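16S rRNA (adenine(1408)-N(1))-methyltransferase (Catenulispora acidiphila, PDB 4X1O) probably transfers a methyl group from S-adenosyl-L-methionine to N1 of adenine 1408 in 16S ribosomal RNA, a modification linked to aminoglycoside resistance. Local coordinates at residues D38-A43 / A115-V120; L51-T56 / R60-Q65; T85-R90 / P101-V106; E111-A116 / R149-P154; M128-L133 / P170-I175. One frame throughout, in Å; residues are numbered along the deposited sequence.

Contact 1 of 5, residues D38-A43 / A115-V120; sequences DEWAKA and AALHGV
Trp40, on helix 37-46, faces the 3-10 turn at Ala116 across a CA to CA distance of 8.7 Å, a gap that the indole alone bridges from the helical side. Its CG stands anti to the backbone N (chi1 177°), which swings the ring off the helix and brings the five-membered edge up to the turn. There NE1 donates a hydrogen bond to Ala116 O over 2.9 Å, with an N-H...O angle of 158°. The oxygen lies close to the indole plane, whereas the donor stands above the plane of the carbonyl, 35° out of it. Apolar contacts gather round CZ2, Leu117 CD2 coming obliquely from one side of the ring plane and Val120 CG1 from the other. Trp40 CZ2 lies 3.7 Å from Leu117 CD2, the two side chains crossing at about a right angle, and 4.3 Å from Val120 CG1. The CB of Ala116 lies beside NE1, giving the polar edge a hydrophobic margin. A large side chain thus satisfies its one polar atom on a main-chain oxygen while the rest of the ring is buried, Leu73 and Val75 of strand 72-78 also packing against it. The turn carries on as a type II beta turn from Leu117 to Val120, with Gly119 at positive phi. Helix 37-46 and this turn are part of the layer that covers strand 72-78, consistent with the alpha/beta sandwich of class I methyltransferases.

Contact 2 of 5, residues L51-T56 / R60-Q65; sequences LVDVGT and RTAYRQ
Asp53 and Gln65 reach for each other from opposite directions, one from strand 49-54 and the other from helix 60-68, with carboxylate and amide planes 37° apart. Leu51 joins them from the strand, its side chain crossing that of Gln65 at about a right angle and setting a methyl against the amide end. In Asp53 and Gln65 CG is anti to the carbonyl carbon, which points the two polar ends at each other. Beside the amide, Asp53 OD2 rests 3.4 Å from Ala62 CB, a small residue that allows the carboxylate close to the helix. Farther along, ordered water takes over. Water 1 donates to Thr56 O at 3.0 Å and accepts from Ala62 N at 3.1 Å; water 2 accepts from Thr61 N and lies 3.0 Å from Thr56 O, which it probably also serves. Water 1 thus couples the glycine-containing loop to the first turn of the helix, which carries Thr61 of the S-adenosyl-L-methionine site. Strand and helix run nearly antiparallel, their axes 9.9 Å apart at 167°, as successive elements of a beta-alpha-beta unit. Strands 72-78 and 123-127 flank strand 49-54 in the sheet, and Val74 and Met125 from them also touch Asp53 and Gln65.

Contact 3 of 5, residues T85-R90 / P101-V106; sequences TETAVR and PNLVLV
Thr87 lays its methyl against two leucines of strand 103-107, with CG2 3.7 Å from Leu103 CD2 and 4.0 Å from Leu105 CD1. The setting is a beta-alpha-beta crossover, in which helix 85-91 links strand 72-78 to its parallel neighbour 103-107, the outermost strand on that side of the large sheet of this Rossmann-like methyltransferase. Helix and strand run roughly antiparallel, their axes 9.8 Å apart at an angle of 148°. Both leucines point toward the helix and meet Thr87 at about a right angle, so that single methyl groups touch instead of long flanks lying side by side. The two functions of the threonine are divided by its first torsion (chi1 -70°): CG2 stands anti to the backbone N and serves the apolar interface, while OG1 is turned to other partners, hydrogen-bonding with Asp58 O and Trp220 NE1. One residue thereby belongs to the hydrophobic layer and to the loops that carry Asp58 and Trp220. On the same side of the sheet, Leu103 also packs on Ala62, Tyr63 and Ala66 of helix 60-68, so neighbouring crossover helices share its surface. Leu27, from the small sheet near the N terminus, touches both Ala88 and Leu105 and closes the other flank. Ala88 offers little bulk at this point, and Leu105 settles on it with CD1 3.8 Å from Ala88 CB and 3.9 Å from Ala88 CA.

Contact 4 of 5, residues E111-A116 / R149-P154; sequences ETVPAA and RAVAKP
Val113 turns both of its methyls to the neighbouring segment, one for each of two successive residues at the end of helix 142-151. The closer half is the pair of valines, where Val113 CG2 lies 4.0 Å from Val151 CG1 and the side chains approach at a slant. Val151 is buried here, backed by Leu117 from the adjoining turn and by Val124 of strand 123-127. The other half is looser: Val113 CG1 stands 4.3 Å from Ala150 CB, where Val113 and Ala150 are both partly exposed. The imidazole of His118 packs on Val113 CG2 and also touches Ala150, while Thr112 and Ala115 along the loop are exposed. An unusual torsion accompanies the fit. With chi1 at -1°, CG1 of Val113 nearly eclipses the backbone N, which suggests some strain in placing the two methyls against the helix. All the contact between these segments is apolar; backbone hydrogen bonds join Gly119 with Ala150, and Ala121 with Val151 and Lys153, nearby. Contacts of this kind have little directional preference, so the apolar patch probably sets the spacing of loop and helix without dictating one orientation, close to Ile110 of the S-adenosyl-L-methionine site.

Contact 5 of 5, residues M128-L133 / P170-I175; sequences MPWGKL and PIPLEI
The loop leading from strand 123-127 into helix 131-139 borders the S-adenosyl-L-methionine site, to which Leu133 belongs, and it is here that Trp130 and Gly131 meet Pro172 and Glu174 of a long surface loop. Gly131 N donates to Glu174 OE2 at 2.8 Å with an N-H...O angle of 159°, reaching the oxygen from 37° above the carboxylate plane. To get there the glutamate folds back: CG sits between its backbone N and carbonyl carbon (chi1 57°), and the chain bends again at chi2, laying CB and CG along the glycine. The same oxygen lies at the edge of the Trp130 ring, 3.7 Å from CE3. Pro172 CG comes to that edge as well, 3.8 Å from CZ3, so a proline and a carboxylate share the six-membered rim, with the ring and carboxylate planes steeply inclined. Elsewhere Glu174 O accepts a hydrogen bond from Arg135 NH1, tying its main chain to the same helix. Trp130 also stands about 5 Å from Arg83 and about 6 Å from Ser217, measured between side chains, both residues of the cofactor site. One main-chain N-H beside an aromatic edge, which carries slight positive charge, would probably favour the ionised form of Glu174.

From the N terminus, helix 37-46 opens contact 1, which closes only at 115-120 and so encloses two shorter loops. Contact 2 and then contact 3 lie within it in series, one for each of two successive beta-alpha-beta units, and they touch where Ala62 and Tyr63 pack on Leu103 and Thr87. Contact 4 starts where contact 1 ends, sharing Ala115 and Ala116, and carries the chain on to helix 142-151. Contact 5 opens before contact 4 closes, so these two cross. Contact 5 lies about 30 Å from contact 1, centre to centre, on the opposite side of the chain's centre, while Leu133 reaches back to Val54 and Gly55 of contact 2.

Contact 1 of 5, residues D38-A43 / A115-V120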
# COMPACT_ATOMS: atom_id res chain seq x y z
N ASP A 38 -4.60 21.06 10.18
CA ASP A 38 -5.95 21.11 10.75
C ASP A 38 -6.93 20.23 9.97
O ASP A 38 -7.67 19.45 10.56
CB ASP A 38 -6.47 22.55 10.79
CG ASP A 38 -6.10 23.28 12.07
OD1 ASP A 38 -5.73 22.61 13.06
OD2 ASP A 38 -6.19 24.53 12.09
N GLU A 39 -6.92 20.36 8.64
CA GLU A 39 -7.79 19.57 7.79
C GLU A 39 -7.48 18.08 7.92
O GLU A 39 -8.37 17.25 7.91
CB GLU A 39 -7.67 20.01 6.33
CG GLU A 39 -8.22 19.00 5.32
CD GLU A 39 -9.72 18.79 5.43
OE1 GLU A 39 -10.41 19.65 6.02
OE2 GLU A 39 -10.21 17.76 4.92
N TRP A 40 -6.19 17.76 8.04
CA TRP A 40 -5.72 16.38 8.20
C TRP A 40 -6.27 15.76 9.49
O TRP A 40 -6.77 14.64 9.49
CB TRP A 40 -4.19 16.37 8.18
CG TRP A 40 -3.51 15.03 8.40
CD1 TRP A 40 -2.52 14.76 9.30
CD2 TRP A 40 -3.74 13.80 7.68
NE1 TRP A 40 -2.12 13.45 9.20
CE2 TRP A 40 -2.86 12.84 8.21
CE3 TRP A 40 -4.60 13.43 6.65
CZ2 TRP A 40 -2.82 11.52 7.75
CZ3 TRP A 40 -4.56 12.12 6.19
CH2 TRP A 40 -3.68 11.18 6.74
N ALA A 41 -6.19 16.52 10.57
CA ALA A 41 -6.70 16.07 11.86
C ALA A 41 -8.22 15.90 11.81
O ALA A 41 -8.75 14.91 12.31
CB ALA A 41 -6.30 17.04 12.96
N LYS A 42 -8.92 16.86 11.20
CA LYS A 42 -10.38 16.77 11.09
C LYS A 42 -10.81 15.59 10.24
O LYS A 42 -11.78 14.89 10.57
CB LYS A 42 -10.97 18.07 10.53
CG LYS A 42 -10.89 19.26 11.48
CD LYS A 42 -11.56 20.49 10.89
CE LYS A 42 -11.62 21.63 11.90
NZ LYS A 42 -12.42 22.79 11.43
N ALA A 43 -10.10 15.35 9.14
CA ALA A 43 -10.42 14.22 8.27
C ALA A 43 -10.26 12.90 9.02
O ALA A 43 -11.12 12.04 8.94
CB ALA A 43 -9.55 14.24 7.02
N ALA A 115 6.32 12.61 10.30
CA ALA A 115 5.65 12.47 11.59
C ALA A 115 4.12 12.56 11.49
O ALA A 115 3.41 11.99 12.32
CB ALA A 115 6.17 13.52 12.55
N ALA A 116 3.63 13.27 10.48
CA ALA A 116 2.19 13.45 10.31
C ALA A 116 1.47 12.14 9.98
O ALA A 116 0.26 12.04 10.14
CB ALA A 116 1.91 14.49 9.24
N LEU A 117 2.22 11.14 9.52
CA LEU A 117 1.66 9.83 9.21
C LEU A 117 1.88 8.78 10.29
O LEU A 117 1.43 7.65 10.14
CB LEU A 117 2.23 9.28 7.91
CG LEU A 117 1.80 10.00 6.64
CD1 LEU A 117 2.43 9.32 5.44
CD2 LEU A 117 0.29 9.96 6.54
N HIS A 118 2.57 9.13 11.36
CA HIS A 118 2.83 8.14 12.41
C HIS A 118 1.55 7.78 13.16
O HIS A 118 0.83 8.65 13.64
CB HIS A 118 3.89 8.65 13.38
CG HIS A 118 5.29 8.49 12.90
ND1 HIS A 118 6.16 7.55 13.43
CD2 HIS A 118 5.98 9.12 11.92
CE1 HIS A 118 7.32 7.62 12.81
NE2 HIS A 118 7.24 8.56 11.89
N GLY A 119 1.27 6.48 13.24
CA GLY A 119 0.22 5.96 14.08
C GLY A 119 -1.17 6.33 13.62
O GLY A 119 -2.09 6.42 14.43
N VAL A 120 -1.34 6.53 12.32
CA VAL A 120 -2.64 6.98 11.84
C VAL A 120 -3.51 5.85 11.28
O VAL A 120 -4.73 5.97 11.25
CB VAL A 120 -2.51 8.07 10.76
CG1 VAL A 120 -1.75 9.31 11.30
CG2 VAL A 120 -1.87 7.53 9.49

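Contact 2 of 5, residues L51-T56 / R60-Q65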
# COMPACT_ATOMS: atom_id res chain seq x y z
N LEU A 51 -7.28 4.01 6.02
CA LEU A 51 -6.55 3.00 5.27
C LEU A 51 -5.35 3.64 4.63
O LEU A 51 -5.47 4.67 3.96
CB LEU A 51 -7.44 2.37 4.21
CG LEU A 51 -6.81 1.42 3.20
CD1 LEU A 51 -6.33 0.16 3.90
CD2 LEU A 51 -7.82 1.08 2.11
N VAL A 52 -4.17 3.07 4.87
CA VAL A 52 -2.99 3.59 4.20
C VAL A 52 -2.52 2.55 3.19
O VAL A 52 -2.20 1.42 3.56
CB VAL A 52 -1.88 3.96 5.20
CG1 VAL A 52 -0.60 4.35 4.43
CG2 VAL A 52 -2.34 5.12 6.08
N ASP A 53 -2.53 2.95 1.92
CA ASP A 53 -1.99 2.17 0.82
C ASP A 53 -0.58 2.61 0.55
O ASP A 53 -0.36 3.72 0.08
CB ASP A 53 -2.80 2.32 -0.46
CG ASP A 53 -4.19 1.79 -0.33
OD1 ASP A 53 -4.40 0.76 0.33
OD2 ASP A 53 -5.08 2.42 -0.92
N VAL A 54 0.39 1.75 0.83
CA VAL A 54 1.78 2.13 0.62
C VAL A 54 2.20 1.57 -0.73
O VAL A 54 2.09 0.37 -0.97
CB VAL A 54 2.69 1.59 1.73
CG1 VAL A 54 4.13 2.04 1.49
CG2 VAL A 54 2.20 2.09 3.10
N GLY A 55 2.68 2.44 -1.61
CA GLY A 55 2.86 2.05 -3.00
C GLY A 55 1.49 2.04 -3.66
O GLY A 55 0.60 1.31 -3.25
N THR A 56 1.31 2.87 -4.68
CA THR A 56 -0.02 3.08 -5.22
C THR A 56 -0.12 2.77 -6.72
O THR A 56 -1.21 2.62 -7.25
CB THR A 56 -0.47 4.53 -5.00
OG1 THR A 56 0.50 5.41 -5.56
CG2 THR A 56 -0.60 4.81 -3.51
N ARG A 60 -5.11 4.26 -9.00
CA ARG A 60 -6.49 3.95 -9.33
C ARG A 60 -7.08 2.98 -8.30
O ARG A 60 -8.26 3.03 -8.01
CB ARG A 60 -6.62 3.36 -10.75
CG ARG A 60 -8.08 3.19 -11.17
CD ARG A 60 -8.25 2.63 -12.58
NE ARG A 60 -9.67 2.62 -12.96
CZ ARG A 60 -10.15 2.21 -14.13
NH1 ARG A 60 -9.34 1.74 -15.07
NH2 ARG A 60 -11.45 2.27 -14.36
N THR A 61 -6.24 2.10 -7.75
CA THR A 61 -6.77 1.15 -6.77
C THR A 61 -7.24 1.87 -5.50
O THR A 61 -8.31 1.57 -4.97
CB THR A 61 -5.72 0.07 -6.44
OG1 THR A 61 -5.32 -0.56 -7.65
CG2 THR A 61 -6.29 -0.98 -5.50
N ALA A 62 -6.44 2.83 -5.04
CA ALA A 62 -6.80 3.66 -3.89
C ALA A 62 -8.05 4.46 -4.18
O ALA A 62 -8.93 4.59 -3.33
CB ALA A 62 -5.65 4.59 -3.54
N TYR A 63 -8.13 5.00 -5.39
CA TYR A 63 -9.30 5.77 -5.80
C TYR A 63 -10.57 4.93 -5.73
O TYR A 63 -11.58 5.37 -5.20
CB TYR A 63 -9.09 6.30 -7.21
CG TYR A 63 -10.31 6.94 -7.83
CD1 TYR A 63 -10.69 8.24 -7.49
CD2 TYR A 63 -11.07 6.27 -8.78
CE1 TYR A 63 -11.81 8.84 -8.08
CE2 TYR A 63 -12.19 6.86 -9.37
CZ TYR A 63 -12.55 8.13 -9.01
OH TYR A 63 -13.66 8.70 -9.61
N ARG A 64 -10.51 3.70 -6.25
CA ARG A 64 -11.66 2.81 -6.23
C ARG A 64 -12.05 2.44 -4.80
O ARG A 64 -13.24 2.32 -4.52
CB ARG A 64 -11.39 1.55 -7.06
CG ARG A 64 -11.27 1.84 -8.56
CD ARG A 64 -11.18 0.55 -9.39
NE ARG A 64 -12.41 -0.23 -9.30
CZ ARG A 64 -12.45 -1.53 -9.03
NH1 ARG A 64 -11.32 -2.21 -8.85
NH2 ARG A 64 -13.62 -2.16 -8.97
N GLN A 65 -11.07 2.24 -3.91
CA GLN A 65 -11.38 2.05 -2.50
C GLN A 65 -12.12 3.24 -1.91
O GLN A 65 -13.10 3.07 -1.19
CB GLN A 65 -10.11 1.82 -1.69
CG GLN A 65 -9.42 0.49 -1.97
CD GLN A 65 -8.03 0.46 -1.40
OE1 GLN A 65 -7.44 1.51 -1.13
NE2 GLN A 65 -7.50 -0.73 -1.18
O HOH W 1 -3.43 2.37 -5.30
O HOH W 2 -3.53 1.41 -8.76

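Contact 3 of 5, residues T85-R90 / P101-V106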
# COMPACT_ATOMS: atom_id res chain seq x y z
N THR A 85 -1.06 11.54 -10.89
CA THR A 85 -1.72 12.81 -11.20
C THR A 85 -3.11 12.65 -11.81
O THR A 85 -4.01 13.41 -11.48
CB THR A 85 -0.87 13.68 -12.13
OG1 THR A 85 -0.49 12.93 -13.29
CG2 THR A 85 0.38 14.16 -11.41
N GLU A 86 -3.28 11.67 -12.70
CA GLU A 86 -4.59 11.41 -13.29
C GLU A 86 -5.63 11.05 -12.23
O GLU A 86 -6.77 11.50 -12.29
CB GLU A 86 -4.49 10.28 -14.32
CG GLU A 86 -5.82 9.88 -14.93
CD GLU A 86 -5.67 8.99 -16.14
OE1 GLU A 86 -4.53 8.82 -16.62
OE2 GLU A 86 -6.69 8.46 -16.63
N THR A 87 -5.22 10.23 -11.27
CA THR A 87 -6.10 9.90 -10.17
C THR A 87 -6.44 11.15 -9.37
O THR A 87 -7.59 11.37 -9.00
CB THR A 87 -5.47 8.84 -9.23
OG1 THR A 87 -5.41 7.59 -9.92
CG2 THR A 87 -6.31 8.67 -7.97
N ALA A 88 -5.43 11.96 -9.10
CA ALA A 88 -5.63 13.17 -8.31
C ALA A 88 -6.57 14.15 -9.01
O ALA A 88 -7.41 14.77 -8.35
CB ALA A 88 -4.30 13.83 -8.00
N VAL A 89 -6.43 14.27 -10.32
CA VAL A 89 -7.30 15.17 -11.10
C VAL A 89 -8.76 14.69 -11.02
O VAL A 89 -9.68 15.49 -10.79
CB VAL A 89 -6.86 15.26 -12.58
CG1 VAL A 89 -7.93 15.93 -13.43
CG2 VAL A 89 -5.54 16.02 -12.69
N ARG A 90 -8.95 13.39 -11.16
CA ARG A 90 -10.28 12.79 -11.09
C ARG A 90 -10.88 12.94 -9.69
O ARG A 90 -12.07 13.23 -9.54
CB ARG A 90 -10.23 11.32 -11.50
CG ARG A 90 -9.96 11.14 -13.00
CD ARG A 90 -9.97 9.67 -13.38
NE ARG A 90 -10.62 9.41 -14.66
CZ ARG A 90 -9.99 8.97 -15.75
NH1 ARG A 90 -8.69 8.76 -15.71
NH2 ARG A 90 -10.66 8.75 -16.86
N PRO A 101 -13.29 12.97 -2.13
CA PRO A 101 -12.70 13.91 -1.18
C PRO A 101 -12.04 13.18 -0.03
O PRO A 101 -11.25 13.78 0.69
CB PRO A 101 -13.91 14.73 -0.70
CG PRO A 101 -15.05 13.78 -0.82
CD PRO A 101 -14.77 12.99 -2.08
N ASN A 102 -12.34 11.88 0.13
CA ASN A 102 -11.72 11.08 1.17
C ASN A 102 -10.43 10.38 0.75
O ASN A 102 -9.92 9.53 1.48
CB ASN A 102 -12.69 10.01 1.65
CG ASN A 102 -13.19 9.12 0.52
OD1 ASN A 102 -13.38 9.57 -0.62
ND2 ASN A 102 -13.46 7.86 0.83
N LEU A 103 -9.97 10.68 -0.46
CA LEU A 103 -8.69 10.18 -0.93
C LEU A 103 -7.60 11.24 -0.72
O LEU A 103 -7.73 12.41 -1.14
CB LEU A 103 -8.78 9.77 -2.40
CG LEU A 103 -7.50 9.26 -3.05
CD1 LEU A 103 -7.17 7.88 -2.42
CD2 LEU A 103 -7.67 9.13 -4.55
N VAL A 104 -6.54 10.84 -0.05
CA VAL A 104 -5.40 11.70 0.18
C VAL A 104 -4.16 11.05 -0.43
O VAL A 104 -3.78 9.95 -0.04
CB VAL A 104 -5.17 11.96 1.68
CG1 VAL A 104 -4.00 12.92 1.87
CG2 VAL A 104 -6.43 12.54 2.33
N LEU A 105 -3.55 11.73 -1.40
CA LEU A 105 -2.38 11.18 -2.06
C LEU A 105 -1.13 11.90 -1.57
O LEU A 105 -0.96 13.10 -1.80
CB LEU A 105 -2.52 11.29 -3.58
CG LEU A 105 -3.75 10.54 -4.11
CD1 LEU A 105 -4.01 10.86 -5.59
CD2 LEU A 105 -3.63 9.04 -3.87
N VAL A 106 -0.28 11.15 -0.87
CA VAL A 106 0.91 11.68 -0.20
C VAL A 106 2.18 11.34 -0.95
O VAL A 106 2.40 10.17 -1.28
CB VAL A 106 1.04 11.10 1.25
CG1 VAL A 106 2.34 11.58 1.91
CG2 VAL A 106 -0.19 11.46 2.08

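Contact 4 of 5, residues E111-A116 / R149-P154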
# COMPACT_ATOMS: atom_id res chain seq x y z
N GLU A 111 10.26 4.42 3.88
CA GLU A 111 11.37 4.25 4.82
C GLU A 111 11.64 5.53 5.60
O GLU A 111 12.32 5.51 6.62
CB GLU A 111 12.64 3.79 4.10
CG GLU A 111 13.19 4.75 3.06
CD GLU A 111 12.54 4.57 1.70
OE1 GLU A 111 11.48 3.92 1.62
OE2 GLU A 111 13.09 5.09 0.70
N THR A 112 11.08 6.64 5.13
CA THR A 112 11.25 7.92 5.80
C THR A 112 9.91 8.61 6.02
O THR A 112 9.76 9.78 5.67
CB THR A 112 12.17 8.86 5.00
OG1 THR A 112 11.61 9.09 3.70
CG2 THR A 112 13.57 8.26 4.85
N VAL A 113 8.94 7.88 6.58
CA VAL A 113 7.61 8.44 6.79
C VAL A 113 7.71 9.68 7.68
O VAL A 113 8.40 9.68 8.70
CB VAL A 113 6.62 7.40 7.43
CG1 VAL A 113 7.28 6.06 7.65
CG2 VAL A 113 5.98 7.91 8.72
N PRO A 114 7.04 10.75 7.26
CA PRO A 114 6.98 11.98 8.06
C PRO A 114 6.10 11.78 9.28
O PRO A 114 5.22 10.91 9.28
CB PRO A 114 6.39 13.00 7.09
CG PRO A 114 5.58 12.18 6.14
CD PRO A 114 6.32 10.89 5.98
N ALA A 115 6.32 12.61 10.30
CA ALA A 115 5.65 12.47 11.59
C ALA A 115 4.12 12.56 11.49
O ALA A 115 3.41 11.99 12.32
CB ALA A 115 6.17 13.52 12.55
N ALA A 116 3.63 13.27 10.48
CA ALA A 116 2.19 13.45 10.31
C ALA A 116 1.47 12.14 9.98
O ALA A 116 0.26 12.04 10.14
CB ALA A 116 1.91 14.49 9.24
N ARG A 149 5.37 -0.17 9.91
CA ARG A 149 4.84 -0.26 11.27
C ARG A 149 4.59 1.13 11.86
O ARG A 149 3.64 1.32 12.61
CB ARG A 149 5.80 -1.04 12.19
CG ARG A 149 5.33 -1.14 13.66
CD ARG A 149 3.99 -1.88 13.78
NE ARG A 149 3.53 -1.90 15.18
CZ ARG A 149 2.87 -0.90 15.76
NH1 ARG A 149 2.61 0.22 15.07
NH2 ARG A 149 2.49 -1.01 17.03
N ALA A 150 5.46 2.08 11.50
CA ALA A 150 5.34 3.45 12.00
C ALA A 150 3.99 4.09 11.68
O ALA A 150 3.47 4.86 12.49
CB ALA A 150 6.46 4.31 11.45
N VAL A 151 3.42 3.79 10.52
CA VAL A 151 2.16 4.48 10.15
C VAL A 151 0.95 3.80 10.78
O VAL A 151 -0.15 4.32 10.75
CB VAL A 151 1.97 4.56 8.61
CG1 VAL A 151 3.15 5.24 7.96
CG2 VAL A 151 1.71 3.18 7.99
N ALA A 152 1.16 2.63 11.38
CA ALA A 152 0.04 1.84 11.89
C ALA A 152 -0.33 2.11 13.35
O ALA A 152 0.55 2.33 14.19
CB ALA A 152 0.37 0.34 11.73
N LYS A 153 -1.64 2.05 13.65
CA LYS A 153 -2.12 1.98 15.02
C LYS A 153 -1.90 0.57 15.55
O LYS A 153 -1.90 -0.38 14.77
CB LYS A 153 -3.62 2.30 15.11
CG LYS A 153 -4.02 3.70 14.74
CD LYS A 153 -5.52 3.79 14.80
CE LYS A 153 -6.03 5.17 14.48
NZ LYS A 153 -7.49 5.21 14.75
N PRO A 154 -1.72 0.43 16.86
CA PRO A 154 -1.65 -0.94 17.39
C PRO A 154 -2.90 -1.74 17.01
O PRO A 154 -4.01 -1.21 17.08
CB PRO A 154 -1.56 -0.74 18.91
CG PRO A 154 -1.01 0.64 19.08
CD PRO A 154 -1.56 1.45 17.92

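Contact 5 of 5, residues M128-L133 / P170-I175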
# COMPACT_ATOMS: atom_id res chain seq x y z
N MET A 128 0.81 -5.08 -4.78
CA MET A 128 1.69 -5.07 -5.97
C MET A 128 2.88 -4.10 -5.86
O MET A 128 3.05 -3.21 -6.70
CB MET A 128 0.87 -4.72 -7.22
CG MET A 128 -0.21 -5.73 -7.56
SD MET A 128 0.48 -7.27 -8.21
CE MET A 128 1.28 -6.66 -9.69
N PRO A 129 3.70 -4.25 -4.83
CA PRO A 129 4.84 -3.35 -4.63
C PRO A 129 5.93 -3.54 -5.68
O PRO A 129 6.06 -4.63 -6.25
CB PRO A 129 5.36 -3.75 -3.24
CG PRO A 129 5.01 -5.17 -3.13
CD PRO A 129 3.65 -5.30 -3.80
N TRP A 130 6.66 -2.45 -5.96
CA TRP A 130 7.84 -2.48 -6.82
C TRP A 130 9.01 -1.79 -6.15
O TRP A 130 8.87 -1.19 -5.08
CB TRP A 130 7.54 -1.78 -8.15
CG TRP A 130 6.48 -2.42 -8.92
CD1 TRP A 130 5.17 -2.02 -9.00
CD2 TRP A 130 6.59 -3.59 -9.73
NE1 TRP A 130 4.47 -2.87 -9.81
CE2 TRP A 130 5.32 -3.85 -10.27
CE3 TRP A 130 7.65 -4.45 -10.06
CZ2 TRP A 130 5.07 -4.92 -11.13
CZ3 TRP A 130 7.40 -5.51 -10.90
CH2 TRP A 130 6.12 -5.74 -11.42
N GLY A 131 10.19 -1.88 -6.78
CA GLY A 131 11.35 -1.16 -6.30
C GLY A 131 11.76 -1.49 -4.88
O GLY A 131 11.68 -2.63 -4.46
N LYS A 132 12.20 -0.47 -4.15
CA LYS A 132 12.68 -0.63 -2.79
C LYS A 132 11.61 -1.21 -1.85
O LYS A 132 11.91 -1.99 -0.94
CB LYS A 132 13.16 0.73 -2.25
CG LYS A 132 13.75 0.66 -0.86
CD LYS A 132 14.95 1.59 -0.76
CE LYS A 132 15.99 1.02 0.18
NZ LYS A 132 15.45 0.96 1.56
N LEU A 133 10.36 -0.83 -2.07
CA LEU A 133 9.29 -1.37 -1.25
C LEU A 133 9.17 -2.88 -1.43
O LEU A 133 9.06 -3.62 -0.46
CB LEU A 133 7.96 -0.67 -1.59
CG LEU A 133 6.72 -1.16 -0.85
CD1 LEU A 133 6.88 -0.99 0.65
CD2 LEU A 133 5.47 -0.42 -1.35
N PRO A 170 11.11 -12.00 -17.80
CA PRO A 170 12.23 -11.27 -17.19
C PRO A 170 11.95 -10.80 -15.76
O PRO A 170 10.98 -10.09 -15.49
CB PRO A 170 12.41 -10.07 -18.12
CG PRO A 170 11.04 -9.80 -18.62
CD PRO A 170 10.36 -11.15 -18.75
N ILE A 171 12.81 -11.21 -14.84
CA ILE A 171 12.67 -10.86 -13.44
C ILE A 171 13.20 -9.45 -13.21
O ILE A 171 14.33 -9.14 -13.60
CB ILE A 171 13.44 -11.87 -12.55
CG1 ILE A 171 12.98 -13.30 -12.88
CG2 ILE A 171 13.28 -11.55 -11.07
CD1 ILE A 171 13.73 -14.37 -12.12
N PRO A 172 12.39 -8.58 -12.59
CA PRO A 172 12.81 -7.20 -12.31
C PRO A 172 14.10 -7.13 -11.49
O PRO A 172 14.31 -7.94 -10.58
CB PRO A 172 11.65 -6.62 -11.50
CG PRO A 172 10.47 -7.49 -11.85
CD PRO A 172 11.03 -8.85 -12.09
N LEU A 173 14.94 -6.15 -11.81
CA LEU A 173 16.23 -5.99 -11.16
C LEU A 173 16.19 -6.00 -9.64
O LEU A 173 17.11 -6.52 -8.99
CB LEU A 173 16.88 -4.68 -11.65
CG LEU A 173 18.30 -4.40 -11.18
CD1 LEU A 173 19.24 -5.53 -11.60
CD2 LEU A 173 18.76 -3.09 -11.77
N GLU A 174 15.13 -5.43 -9.06
CA GLU A 174 15.10 -5.28 -7.61
C GLU A 174 14.96 -6.60 -6.86
O GLU A 174 15.17 -6.65 -5.65
CB GLU A 174 13.98 -4.30 -7.19
CG GLU A 174 12.57 -4.67 -7.66
CD GLU A 174 12.16 -3.95 -8.95
OE1 GLU A 174 12.95 -3.94 -9.93
OE2 GLU A 174 11.04 -3.39 -8.98
N ILE A 175 14.61 -7.68 -7.56
CA ILE A 175 14.57 -8.98 -6.89
C ILE A 175 15.30 -10.09 -7.63
O ILE A 175 15.20 -11.25 -7.23
CB ILE A 175 13.12 -9.47 -6.67
CG1 ILE A 175 12.39 -9.53 -8.01
CG2 ILE A 175 12.41 -8.56 -5.66
CD1 ILE A 175 11.20 -10.41 -8.02